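Local coordinates for farnesyl pyrophosphate synthetase (Staphylococcus aureus, PDB 5H9D), which probably synthesises heptaprenyl diphosphate, extending an allylic diphosphate in a magnesium-dependent prenyl transfer, in complex with a second subunit, at residues 148-153 / 162-167; 154-159 / 232-237. All blocks are in the same frame, centred on the assembly; numbering follows the deposited sequence.

Interaction 1. Residues 148-153 / 162-167; sequences FQDQFN and LRRINR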
ATOM      1  N   PHE A 148       8.544  -6.534   9.927  1.00 74.67           N
ATOM      2  CA  PHE A 148       9.390  -7.552   9.305  1.00 74.90           C
ATOM      3  C   PHE A 148      10.726  -7.600  10.038  1.00 74.20           C
ATOM      4  O   PHE A 148      11.355  -8.655  10.165  1.00 73.45           O
ATOM      5  CB  PHE A 148       9.616  -7.202   7.830  1.00 76.11           C
ATOM      6  CG  PHE A 148      10.449  -8.212   7.084  1.00 78.72           C
ATOM      7  CD1 PHE A 148      11.805  -8.398   7.403  1.00 78.73           C
ATOM      8  CD2 PHE A 148       9.878  -8.982   6.058  1.00 79.27           C
ATOM      9  CE1 PHE A 148      12.573  -9.325   6.719  1.00 77.88           C
ATOM     10  CE2 PHE A 148      10.636  -9.912   5.364  1.00 78.37           C
ATOM     11  CZ  PHE A 148      11.990 -10.084   5.698  1.00 79.52           C
ATOM     12  N   GLN A 149      11.132  -6.428  10.510  1.00 73.91           N
ATOM     13  CA  GLN A 149      12.365  -6.213  11.246  1.00 73.88           C
ATOM     14  C   GLN A 149      12.191  -6.657  12.705  1.00 75.05           C
ATOM     15  O   GLN A 149      13.170  -6.890  13.429  1.00 75.72           O
ATOM     16  CB  GLN A 149      12.701  -4.735  11.152  1.00 73.80           C
ATOM     17  CG  GLN A 149      13.849  -4.263  11.972  1.00 75.73           C
ATOM     18  CD  GLN A 149      13.987  -2.750  11.916  1.00 76.26           C
ATOM     19  OE1 GLN A 149      14.604  -2.208  11.004  1.00 76.96           O
ATOM     20  NE2 GLN A 149      13.389  -2.064  12.884  1.00 76.88           N
ATOM     21  N   ASP A 150      10.936  -6.783  13.127  1.00 75.20           N
ATOM     22  CA  ASP A 150      10.593  -7.221  14.487  1.00 74.74           C
ATOM     23  C   ASP A 150      10.496  -8.740  14.542  1.00 74.17           C
ATOM     24  O   ASP A 150      10.569  -9.323  15.630  1.00 73.25           O
ATOM     25  CB  ASP A 150       9.207  -6.697  14.917  1.00 76.44           C
ATOM     26  CG  ASP A 150       9.257  -5.372  15.653  1.00 76.41           C
ATOM     27  OD1 ASP A 150      10.310  -5.060  16.250  1.00 75.48           O
ATOM     28  OD2 ASP A 150       8.218  -4.662  15.646  1.00 76.92           O
ATOM     29  N   GLN A 151      10.288  -9.365  13.375  1.00 72.71           N
ATOM     30  CA  GLN A 151      10.114 -10.815  13.298  1.00 71.84           C
ATOM     31  C   GLN A 151      10.989 -11.623  14.266  1.00 70.21           C
ATOM     32  O   GLN A 151      12.208 -11.620  14.176  1.00 69.20           O
ATOM     33  CB  GLN A 151      10.267 -11.291  11.839  1.00 73.58           C
ATOM     34  CG  GLN A 151       8.888 -11.388  11.101  1.00 76.78           C
ATOM     35  CD  GLN A 151       8.963 -11.814   9.611  1.00 79.83           C
ATOM     36  OE1 GLN A 151       9.603 -12.814   9.254  1.00 81.36           O
ATOM     37  NE2 GLN A 151       8.287 -11.057   8.745  1.00 78.16           N
ATOM     38  N   PHE A 152      10.326 -12.273  15.221  1.00 68.57           N
ATOM     39  CA  PHE A 152      10.956 -13.105  16.259  1.00 68.27           C
ATOM     40  C   PHE A 152      11.667 -12.402  17.397  1.00 69.96           C
ATOM     41  O   PHE A 152      12.488 -13.002  18.098  1.00 71.63           O
ATOM     42  CB  PHE A 152      11.893 -14.130  15.634  1.00 63.90           C
ATOM     43  CG  PHE A 152      11.168 -15.281  15.009  1.00 60.47           C
ATOM     44  CD1 PHE A 152      10.502 -16.203  15.817  1.00 57.53           C
ATOM     45  CD2 PHE A 152      11.100 -15.411  13.614  1.00 56.66           C
ATOM     46  CE1 PHE A 152       9.781 -17.236  15.252  1.00 56.72           C
ATOM     47  CE2 PHE A 152      10.381 -16.442  13.036  1.00 55.54           C
ATOM     48  CZ  PHE A 152       9.718 -17.364  13.852  1.00 55.89           C
ATOM     49  N   ASN A 153      11.334 -11.131  17.592  1.00 71.36           N
ATOM     50  CA  ASN A 153      11.917 -10.332  18.664  1.00 71.36           C
ATOM     51  C   ASN A 153      11.065 -10.485  19.904  1.00 71.45           C
ATOM     52  O   ASN A 153      10.038  -9.821  20.040  1.00 72.95           O
ATOM     53  CB  ASN A 153      11.933  -8.857  18.292  1.00 71.75           C
ATOM     54  CG  ASN A 153      12.687  -8.028  19.295  1.00 72.31           C
ATOM     55  OD1 ASN A 153      12.544  -8.226  20.507  1.00 70.41           O
ATOM     56  ND2 ASN A 153      13.509  -7.092  18.801  1.00 72.86           N
ATOM     57  N   LEU A 162       1.050  -2.039  19.786  1.00 58.46           N
ATOM     58  CA  LEU A 162      -0.090  -1.173  19.444  1.00 60.24           C
ATOM     59  C   LEU A 162       0.261  -0.145  18.354  1.00 60.96           C
ATOM     60  O   LEU A 162      -0.546   0.169  17.462  1.00 60.05           O
ATOM     61  CB  LEU A 162      -0.557  -0.410  20.684  1.00 58.27           C
ATOM     62  CG  LEU A 162      -1.216  -1.241  21.777  1.00 58.96           C
ATOM     63  CD1 LEU A 162      -1.717  -0.287  22.812  1.00 58.50           C
ATOM     64  CD2 LEU A 162      -2.362  -2.098  21.235  1.00 56.35           C
ATOM     65  N   ARG A 163       1.472   0.386  18.454  1.00 61.21           N
ATOM     66  CA  ARG A 163       1.960   1.377  17.518  1.00 61.80           C
ATOM     67  C   ARG A 163       2.098   0.691  16.153  1.00 61.79           C
ATOM     68  O   ARG A 163       1.932   1.317  15.096  1.00 62.08           O
ATOM     69  CB  ARG A 163       3.294   1.920  18.065  1.00 63.01           C
ATOM     70  CG  ARG A 163       3.895   3.127  17.367  1.00 65.66           C
ATOM     71  CD  ARG A 163       4.659   3.998  18.366  1.00 67.34           C
ATOM     72  NE  ARG A 163       5.462   3.196  19.283  1.00 70.97           N
ATOM     73  CZ  ARG A 163       5.971   3.653  20.430  1.00 73.41           C
ATOM     74  NH1 ARG A 163       5.761   4.917  20.792  1.00 73.47           N
ATOM     75  NH2 ARG A 163       6.664   2.842  21.231  1.00 70.91           N
ATOM     76  N   ARG A 164       2.348  -0.618  16.201  1.00 61.98           N
ATOM     77  CA  ARG A 164       2.530  -1.450  15.015  1.00 61.13           C
ATOM     78  C   ARG A 164       1.216  -1.804  14.344  1.00 60.99           C
ATOM     79  O   ARG A 164       1.181  -1.946  13.121  1.00 63.25           O
ATOM     80  CB  ARG A 164       3.296  -2.745  15.369  1.00 63.08           C
ATOM     81  CG  ARG A 164       3.859  -3.553  14.170  1.00 66.08           C
ATOM     82  CD  ARG A 164       4.924  -4.604  14.602  1.00 68.08           C
ATOM     83  NE  ARG A 164       4.307  -5.807  15.168  1.00 71.03           N
ATOM     84  CZ  ARG A 164       4.697  -6.413  16.293  1.00 71.60           C
ATOM     85  NH1 ARG A 164       5.725  -5.945  16.995  1.00 72.35           N
ATOM     86  NH2 ARG A 164       4.033  -7.469  16.743  1.00 70.89           N
ATOM     87  N   ILE A 165       0.135  -1.969  15.104  1.00 58.51           N
ATOM     88  CA  ILE A 165      -1.126  -2.299  14.449  1.00 58.03           C
ATOM     89  C   ILE A 165      -1.860  -1.024  14.076  1.00 58.20           C
ATOM     90  O   ILE A 165      -2.863  -1.034  13.364  1.00 55.95           O
ATOM     91  CB  ILE A 165      -2.027  -3.221  15.310  1.00 56.75           C
ATOM     92  CG1 ILE A 165      -2.452  -2.523  16.578  1.00 53.54           C
ATOM     93  CG2 ILE A 165      -1.288  -4.520  15.612  1.00 57.30           C
ATOM     94  CD1 ILE A 165      -3.447  -3.304  17.312  1.00 53.70           C
ATOM     95  N   ASN A 166      -1.328   0.087  14.556  1.00 60.12           N
ATOM     96  CA  ASN A 166      -1.886   1.377  14.231  1.00 61.95           C
ATOM     97  C   ASN A 166      -1.486   1.742  12.790  1.00 63.65           C
ATOM     98  O   ASN A 166      -2.333   2.121  11.972  1.00 62.68           O
ATOM     99  CB  ASN A 166      -1.355   2.429  15.179  1.00 61.97           C
ATOM    100  CG  ASN A 166      -1.779   3.811  14.768  1.00 63.97           C
ATOM    101  OD1 ASN A 166      -2.983   4.110  14.711  1.00 61.62           O
ATOM    102  ND2 ASN A 166      -0.801   4.667  14.452  1.00 64.12           N
ATOM    103  N   ARG A 167      -0.192   1.635  12.480  1.00 66.12           N
ATOM    104  CA  ARG A 167       0.298   1.940  11.135  1.00 67.40           C
ATOM    105  C   ARG A 167      -0.176   0.859  10.154  1.00 67.80           C
ATOM    106  O   ARG A 167      -0.715   1.151   9.076  1.00 68.65           O
ATOM    107  CB  ARG A 167       1.822   1.978  11.103  1.00 69.83           C
ATOM    108  CG  ARG A 167       2.481   2.984  12.017  1.00 73.98           C
ATOM    109  CD  ARG A 167       3.944   2.589  12.235  1.00 76.58           C
ATOM    110  NE  ARG A 167       4.481   3.190  13.448  1.00 82.00           N
ATOM    111  CZ  ARG A 167       4.961   4.431  13.533  1.00 83.98           C
ATOM    112  NH1 ARG A 167       4.996   5.223  12.457  1.00 82.64           N
ATOM    113  NH2 ARG A 167       5.369   4.894  14.716  1.00 84.39           N
TER
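Asp150 and Arg164 meet in a single salt bridge. Asp150 belongs to helix 127-150, and Arg164 lies in helix 158-183. NH1 of Arg164 donates to OD2 of Asp150 over 3.1 Å. The N-H...O angle is 137°, so the bond is bent. The NH1 group stands above the carboxylate plane rather than within it. The carboxylate and guanidinium planes are steeply inclined, 69° apart. The two groups therefore do not pair flat, oxygen for nitrogen. NE of Arg164 stays 4.1 Å from Asp150 OD2, and CD comes to 3.5 Å from the same oxygen.

The Arg164 chain runs out from its helix with CG anti to the backbone N. It then bends at chi3 (79°), which turns the guanidinium across the carboxylate. NH2 is hydrogen-bonded to the main-chain O of Ile234. The cation is thus held by two parts of the fold, and its orientation rests on both.

This pair is the close part of the contact. The backbones stand well apart: even the nearest CA atoms, those of Asp150 and Arg164, are 9.9 Å from each other, and the side chains alone span the gap. Only about 78 Å² is buried in total. Arg164 is buried, whereas Asp150 remains partly open to solvent. Gln149, beside Asp150, bonds instead to the backbone of Gly18 and Ser20 in the subunit 1 chain.

The chain reverses from Asp150 to Asn153. Asn153 N bonds to Asp150 O at 2.8 Å, closing a type II beta turn between these residues. A turn following one helix, with a salt bridge from its first residue to the next helix, here marks a helix-loop-helix connection in the all-alpha polyprenyl synthase fold.

Interaction 2. Residues 154-159 / 232-237; sequences SQQTII and GHITLP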
ATOM      1  N   SER A 154      11.498 -11.335  20.821  1.00 71.50           N
ATOM      2  CA  SER A 154      10.753 -11.584  22.052  1.00 70.40           C
ATOM      3  C   SER A 154      10.935 -10.527  23.122  1.00 70.70           C
ATOM      4  O   SER A 154      10.474 -10.700  24.243  1.00 71.93           O
ATOM      5  CB  SER A 154      11.165 -12.938  22.618  1.00 69.61           C
ATOM      6  OG  SER A 154      12.574 -13.053  22.614  1.00 69.06           O
ATOM      7  N   GLN A 155      11.606  -9.433  22.793  1.00 71.52           N
ATOM      8  CA  GLN A 155      11.844  -8.387  23.784  1.00 72.37           C
ATOM      9  C   GLN A 155      11.008  -7.123  23.542  1.00 70.59           C
ATOM     10  O   GLN A 155      11.102  -6.138  24.270  1.00 69.82           O
ATOM     11  CB  GLN A 155      13.339  -8.052  23.797  1.00 74.92           C
ATOM     12  CG  GLN A 155      14.251  -9.299  23.751  1.00 77.22           C
ATOM     13  CD  GLN A 155      14.070 -10.232  24.953  1.00 79.35           C
ATOM     14  OE1 GLN A 155      13.904 -11.446  24.791  1.00 78.83           O
ATOM     15  NE2 GLN A 155      14.107  -9.666  26.163  1.00 79.80           N
ATOM     16  N   GLN A 156      10.166  -7.168  22.527  1.00 69.01           N
ATOM     17  CA  GLN A 156       9.367  -6.028  22.201  1.00 67.72           C
ATOM     18  C   GLN A 156       8.265  -5.781  23.243  1.00 67.44           C
ATOM     19  O   GLN A 156       7.816  -6.697  23.932  1.00 66.50           O
ATOM     20  CB  GLN A 156       8.800  -6.218  20.807  1.00 68.23           C
ATOM     21  CG  GLN A 156       7.592  -7.091  20.769  1.00 69.37           C
ATOM     22  CD  GLN A 156       6.488  -6.460  19.958  1.00 70.45           C
ATOM     23  OE1 GLN A 156       6.513  -5.248  19.677  1.00 69.34           O
ATOM     24  NE2 GLN A 156       5.500  -7.269  19.581  1.00 70.40           N
ATOM     25  N   THR A 157       7.830  -4.529  23.342  1.00 67.30           N
ATOM     26  CA  THR A 157       6.812  -4.134  24.305  1.00 67.08           C
ATOM     27  C   THR A 157       5.364  -3.965  23.741  1.00 67.08           C
ATOM     28  O   THR A 157       5.146  -3.780  22.528  1.00 65.56           O
ATOM     29  CB  THR A 157       7.272  -2.833  25.001  1.00 67.05           C
ATOM     30  OG1 THR A 157       6.707  -2.763  26.315  1.00 69.18           O
ATOM     31  CG2 THR A 157       6.854  -1.607  24.186  1.00 66.70           C
ATOM     32  N   ILE A 158       4.376  -4.052  24.629  1.00 66.57           N
ATOM     33  CA  ILE A 158       2.992  -3.894  24.212  1.00 66.37           C
ATOM     34  C   ILE A 158       2.725  -2.517  23.612  1.00 67.72           C
ATOM     35  O   ILE A 158       2.132  -2.407  22.540  1.00 70.15           O
ATOM     36  CB  ILE A 158       2.021  -4.157  25.377  1.00 63.16           C
ATOM     37  CG1 ILE A 158       1.899  -5.670  25.580  1.00 62.43           C
ATOM     38  CG2 ILE A 158       0.668  -3.545  25.079  1.00 61.13           C
ATOM     39  CD1 ILE A 158       0.906  -6.076  26.593  1.00 61.61           C
ATOM     40  N   ILE A 159       3.164  -1.470  24.294  1.00 67.61           N
ATOM     41  CA  ILE A 159       2.976  -0.117  23.795  1.00 67.93           C
ATOM     42  C   ILE A 159       3.511  -0.076  22.358  1.00 68.68           C
ATOM     43  O   ILE A 159       3.044   0.697  21.509  1.00 70.14           O
ATOM     44  CB  ILE A 159       3.741   0.905  24.707  1.00 68.27           C
ATOM     45  CG1 ILE A 159       2.948   2.209  24.848  1.00 66.49           C
ATOM     46  CG2 ILE A 159       5.129   1.172  24.166  1.00 66.84           C
ATOM     47  CD1 ILE A 159       2.942   3.059  23.637  1.00 69.26           C
ATOM     48  N   GLY A 232       7.124 -15.548  13.165  1.00 68.79           N
ATOM     49  CA  GLY A 232       7.778 -14.678  14.120  1.00 67.76           C
ATOM     50  C   GLY A 232       7.031 -13.477  14.670  1.00 68.05           C
ATOM     51  O   GLY A 232       7.583 -12.796  15.527  1.00 69.74           O
ATOM     52  N   HIS A 233       5.808 -13.206  14.197  1.00 66.81           N
ATOM     53  CA  HIS A 233       4.991 -12.072  14.664  1.00 64.02           C
ATOM     54  C   HIS A 233       4.450 -12.291  16.065  1.00 62.58           C
ATOM     55  O   HIS A 233       3.546 -13.108  16.270  1.00 62.86           O
ATOM     56  CB  HIS A 233       3.811 -11.849  13.739  1.00 63.89           C
ATOM     57  CG  HIS A 233       4.202 -11.626  12.320  1.00 66.05           C
ATOM     58  ND1 HIS A 233       4.845 -10.482  11.899  1.00 67.30           N
ATOM     59  CD2 HIS A 233       4.072 -12.414  11.226  1.00 66.58           C
ATOM     60  CE1 HIS A 233       5.095 -10.574  10.605  1.00 67.48           C
ATOM     61  NE2 HIS A 233       4.638 -11.737  10.173  1.00 67.88           N
ATOM     62  N   ILE A 234       5.006 -11.545  17.015  1.00 60.22           N
ATOM     63  CA  ILE A 234       4.614 -11.613  18.417  1.00 57.54           C
ATOM     64  C   ILE A 234       3.455 -10.637  18.644  1.00 57.82           C
ATOM     65  O   ILE A 234       3.666  -9.458  18.869  1.00 57.51           O
ATOM     66  CB  ILE A 234       5.780 -11.223  19.289  1.00 56.19           C
ATOM     67  CG1 ILE A 234       7.028 -11.966  18.812  1.00 55.78           C
ATOM     68  CG2 ILE A 234       5.468 -11.509  20.720  1.00 53.88           C
ATOM     69  CD1 ILE A 234       6.897 -13.461  18.790  1.00 55.49           C
ATOM     70  N   THR A 235       2.230 -11.153  18.610  1.00 58.05           N
ATOM     71  CA  THR A 235       1.043 -10.337  18.729  1.00 58.09           C
ATOM     72  C   THR A 235       0.474 -10.258  20.143  1.00 59.62           C
ATOM     73  O   THR A 235       0.903 -11.001  21.025  1.00 61.47           O
ATOM     74  CB  THR A 235      -0.000 -10.845  17.734  1.00 57.03           C
ATOM     75  OG1 THR A 235      -0.412 -12.165  18.108  1.00 59.70           O
ATOM     76  CG2 THR A 235       0.615 -10.919  16.315  1.00 52.67           C
ATOM     77  N   LEU A 236      -0.494  -9.365  20.347  1.00 58.16           N
ATOM     78  CA  LEU A 236      -1.065  -9.145  21.667  1.00 58.02           C
ATOM     79  C   LEU A 236      -1.267 -10.390  22.548  1.00 58.55           C
ATOM     80  O   LEU A 236      -0.798 -10.423  23.690  1.00 58.76           O
ATOM     81  CB  LEU A 236      -2.374  -8.336  21.561  1.00 55.15           C
ATOM     82  CG  LEU A 236      -2.905  -7.807  22.905  1.00 53.23           C
ATOM     83  CD1 LEU A 236      -1.801  -7.002  23.530  1.00 51.33           C
ATOM     84  CD2 LEU A 236      -4.151  -6.971  22.767  1.00 49.48           C
ATOM     85  N   PRO A 237      -1.958 -11.424  22.044  1.00 58.60           N
ATOM     86  CA  PRO A 237      -2.139 -12.607  22.900  1.00 60.46           C
ATOM     87  C   PRO A 237      -0.804 -13.072  23.497  1.00 61.68           C
ATOM     88  O   PRO A 237      -0.664 -13.246  24.709  1.00 60.81           O
ATOM     89  CB  PRO A 237      -2.702 -13.644  21.946  1.00 58.94           C
ATOM     90  CG  PRO A 237      -3.384 -12.809  20.915  1.00 58.13           C
ATOM     91  CD  PRO A 237      -2.449 -11.684  20.690  1.00 57.53           C
TER
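Ile158 and Leu236 make the apolar contact between these segments. Each is the first residue of a helix, 158-183 and 236-243 respectively. Their CD1 atoms approach to 4.2 Å, and their CA atoms are 7.1 Å apart. Only the branch ends touch. Leu236 has CG anti to its own N (chi1 -168°), and the turn at chi2 then puts CD1 against Ile158. Ile158 also packs on Leu239 and Leu240, further along helix 236-243.

The polar part lies earlier in both segments. Gln156 reaches toward the main chain at Ile234, and its NE2 is 2.9 Å from Ile234 O. The same NE2 is 4.0 Å from Ile234 CB, so the amide also lies against the start of that side chain. The glutamine and isoleucine side chains pass one another in opposite directions. A bend at chi2 (132°) turns the amide toward residues 232-237. Gln156 OE1 is hydrogen-bonded to ND2 of Asn160, which ties the amide to the first turn of helix 158-183.

Thr235 and Pro237 touch Asp210 on helix 188-215, part of the DDVLD sequence, the second aspartate-rich motif of the family, which in relatives serves magnesium-diphosphate binding. The contact thus joins two helix starts, with their lead-in loops, beside the aspartate-rich end of the prenyl synthase helix bundle.

Helix 127-150 comes first, and a turn at 150-153 follows. The chain then passes through 154-157 into helix 158-183. Interaction 1 closes this short connection, with eight residues between its segments. Interaction 2 starts inside it, at 154-159, and closes a longer excursion of 72 mostly helical residues, through helix 188-215 to 232-237. The segments alternate, so the two closures cross rather than nest. The centres of interactions 1 and 2 lie about 8 Å apart. A probable backbone bond, Phe152 N to Gly232 O at 2.8 Å, joins them directly. Together they tie helix 127-150 to helix 158-183, and the start of helix 158-183, with the loop before it, to that of helix 236-243.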